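Local coordinates for protein aerobactin synthase IucA (Klebsiella pneumoniae subsp. pneumoniae, PDB 5JM8) that probably uses ATP and magnesium to activate citrate for condensation with acetyl-hydroxylysine, a step in making the siderophore aerobactin in a hypervirulent Klebsiella pathotype, at residues H149-A154 with N544-Y548. Residues are numbered along the deposited sequence; the frame is centred on the assembly and turned at random.
With ATP (adenosine-5'-triphosphate), chain I.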
# COMPACT_ATOMS: atom_id res chain seq x y z
N HIS A 149 -5.24 -25.45 -22.19
CA HIS A 149 -4.48 -26.70 -22.17
C HIS A 149 -3.68 -26.86 -23.46
O HIS A 149 -4.24 -26.85 -24.56
CB HIS A 149 -5.42 -27.88 -21.98
CG HIS A 149 -4.75 -29.11 -21.46
ND1 HIS A 149 -3.65 -29.68 -22.08
CD2 HIS A 149 -5.01 -29.88 -20.38
CE1 HIS A 149 -3.27 -30.74 -21.39
NE2 HIS A 149 -4.08 -30.89 -20.36
N ALA A 150 -2.37 -27.01 -23.32
CA ALA A 150 -1.47 -26.98 -24.46
C ALA A 150 -1.60 -28.22 -25.33
O ALA A 150 -1.22 -28.21 -26.50
CB ALA A 150 -0.03 -26.82 -23.99
N PHE A 151 -2.12 -29.30 -24.75
CA PHE A 151 -2.30 -30.56 -25.47
C PHE A 151 -3.76 -31.02 -25.43
O PHE A 151 -4.05 -32.19 -25.19
CB PHE A 151 -1.38 -31.64 -24.89
CG PHE A 151 0.05 -31.49 -25.33
CD1 PHE A 151 0.86 -30.51 -24.78
CD2 PHE A 151 0.58 -32.32 -26.30
CE1 PHE A 151 2.17 -30.37 -25.18
CE2 PHE A 151 1.89 -32.18 -26.71
CZ PHE A 151 2.69 -31.20 -26.15
N HIS A 152 -4.66 -30.07 -25.65
CA HIS A 152 -6.07 -30.35 -25.87
C HIS A 152 -6.46 -29.74 -27.21
O HIS A 152 -5.95 -28.68 -27.56
CB HIS A 152 -6.93 -29.79 -24.73
CG HIS A 152 -8.31 -30.36 -24.68
ND1 HIS A 152 -9.36 -29.83 -25.39
CD2 HIS A 152 -8.81 -31.42 -24.00
CE1 HIS A 152 -10.45 -30.54 -25.16
NE2 HIS A 152 -10.15 -31.51 -24.32
N PRO A 153 -7.33 -30.41 -27.98
CA PRO A 153 -7.72 -29.84 -29.27
C PRO A 153 -8.64 -28.62 -29.16
O PRO A 153 -8.55 -27.71 -29.98
CB PRO A 153 -8.45 -31.00 -29.96
CG PRO A 153 -8.93 -31.86 -28.84
CD PRO A 153 -7.89 -31.76 -27.78
N ALA A 154 -9.51 -28.63 -28.16
CA ALA A 154 -10.44 -27.53 -27.93
C ALA A 154 -10.41 -27.07 -26.47
O ALA A 154 -11.37 -27.26 -25.73
CB ALA A 154 -11.85 -27.95 -28.31
N ASN A 544 -5.91 -36.61 -24.85
CA ASN A 544 -7.07 -35.71 -24.82
C ASN A 544 -7.76 -35.59 -26.18
O ASN A 544 -8.96 -35.32 -26.25
CB ASN A 544 -6.64 -34.32 -24.35
CG ASN A 544 -6.22 -34.29 -22.90
OD1 ASN A 544 -7.04 -34.48 -22.00
ND2 ASN A 544 -4.94 -34.05 -22.66
N PHE A 545 -7.00 -35.79 -27.26
CA PHE A 545 -7.51 -35.55 -28.60
C PHE A 545 -8.56 -36.59 -29.00
O PHE A 545 -9.64 -36.23 -29.48
CB PHE A 545 -6.35 -35.55 -29.61
CG PHE A 545 -6.78 -35.30 -31.03
CD1 PHE A 545 -7.30 -36.33 -31.79
CD2 PHE A 545 -6.63 -34.06 -31.62
CE1 PHE A 545 -7.69 -36.13 -33.10
CE2 PHE A 545 -7.01 -33.85 -32.94
CZ PHE A 545 -7.54 -34.88 -33.67
N PHE A 546 -8.26 -37.87 -28.81
CA PHE A 546 -9.20 -38.94 -29.18
C PHE A 546 -10.20 -39.18 -28.07
O PHE A 546 -11.25 -39.80 -28.29
CB PHE A 546 -8.44 -40.22 -29.53
CG PHE A 546 -7.61 -40.11 -30.78
CD1 PHE A 546 -8.21 -40.09 -32.02
CD2 PHE A 546 -6.23 -40.00 -30.70
CE1 PHE A 546 -7.45 -39.97 -33.17
CE2 PHE A 546 -5.47 -39.89 -31.84
CZ PHE A 546 -6.08 -39.87 -33.08
N CYS A 547 -9.89 -38.69 -26.87
CA CYS A 547 -10.84 -38.73 -25.76
C CYS A 547 -11.95 -37.71 -25.98
O CYS A 547 -13.11 -37.95 -25.66
CB CYS A 547 -10.13 -38.46 -24.44
SG CYS A 547 -11.21 -38.49 -22.99
N TYR A 548 -11.57 -36.57 -26.55
CA TYR A 548 -12.51 -35.48 -26.79
C TYR A 548 -13.38 -35.76 -28.01
O TYR A 548 -14.53 -35.33 -28.09
CB TYR A 548 -11.74 -34.17 -26.98
CG TYR A 548 -12.58 -32.93 -26.91
CD1 TYR A 548 -13.13 -32.52 -25.71
CD2 TYR A 548 -12.81 -32.15 -28.04
CE1 TYR A 548 -13.90 -31.38 -25.63
CE2 TYR A 548 -13.58 -31.01 -27.97
CZ TYR A 548 -14.12 -30.63 -26.76
OH TYR A 548 -14.88 -29.49 -26.68
PG ATP I . -9.76 -26.09 -9.34
O1G ATP I . -10.41 -24.75 -9.11
O2G ATP I . -8.25 -26.03 -9.42
O3G ATP I . -10.27 -27.18 -8.43
PB ATP I . -10.74 -27.92 -11.38
O1B ATP I . -11.75 -27.64 -12.46
O2B ATP I . -11.12 -28.80 -10.21
O3B ATP I . -10.18 -26.49 -10.85
PA ATP I . -9.35 -29.71 -13.12
O1A ATP I . -10.56 -30.59 -12.90
O2A ATP I . -7.97 -30.31 -13.04
O3A ATP I . -9.40 -28.50 -12.07
O5' ATP I . -9.46 -28.96 -14.53
C5' ATP I . -8.41 -28.06 -14.89
C4' ATP I . -8.91 -26.92 -15.76
O4' ATP I . -7.79 -26.11 -16.12
C3' ATP I . -9.57 -27.38 -17.05
O3' ATP I . -10.84 -26.73 -17.20
C2' ATP I . -8.62 -26.99 -18.16
O2' ATP I . -9.30 -26.44 -19.28
C1' ATP I . -7.70 -25.96 -17.54
N9 ATP I . -6.29 -26.14 -17.96
C8 ATP I . -5.57 -25.21 -18.60
N7 ATP I . -4.32 -25.66 -18.86
C5 ATP I . -4.23 -26.91 -18.37
C6 ATP I . -3.19 -27.95 -18.31
N6 ATP I . -1.97 -27.71 -18.84
N1 ATP I . -3.50 -29.12 -17.71
C2 ATP I . -4.72 -29.35 -17.18
N3 ATP I . -5.71 -28.45 -17.21
C4 ATP I . -5.54 -27.23 -17.78
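With CG of H152 (chi1 -164°) and CG of Y548 (chi1 -166°) each anti to their own backbone N, the two rings meet as a T-shaped (edge-to-face) pair. The imidazole turns its CE1/NE2 edge to one face of the phenol, centroids 4.6 Å apart and planes at 73°, and its CE1 comes to 3.4 Å from CD1 of Y548. Rotation of the imidazole is fixed at both nitrogens: ND1 accepts the backbone N-H of A154 (3.0 Å, donor tilted from the ring plane), and NE2 is hydrogen-bonded to OD1 of N287. The phenol also packs against A154, whose methyl CB lies 3.5 Å from CE2 of Y548, and against CG of P153. The pyrrolidine of P153 sits between Y548 and F545, its CB 3.9 Å from CD2 of F545. In this NIS synthetase the loop between helices 138-142 and 163-169, which carries H149 of the ATP pocket, is joined here to the short helix 545-549 near the C-terminus, segments 390 residues apart in sequence, and helices 14-26 and 101-124 pack on the same P153. N544 crosses the H152 side chain at about a right angle, its CB against CD2, and its ND2 gives a weak, bent hydrogen bond to O of F151 (3.3 Å). ND2 also approaches CE1 of H149 obliquely. One face of the H149 ring covers C6 of the adenine, which is offset toward the rim of the imidazole, with CD2 3.2 Å from N1 of ATP, while ND1 accepts the backbone N-H of F151 in the imidazole plane (3.1 Å), holding the ring's orientation beside the nucleotide.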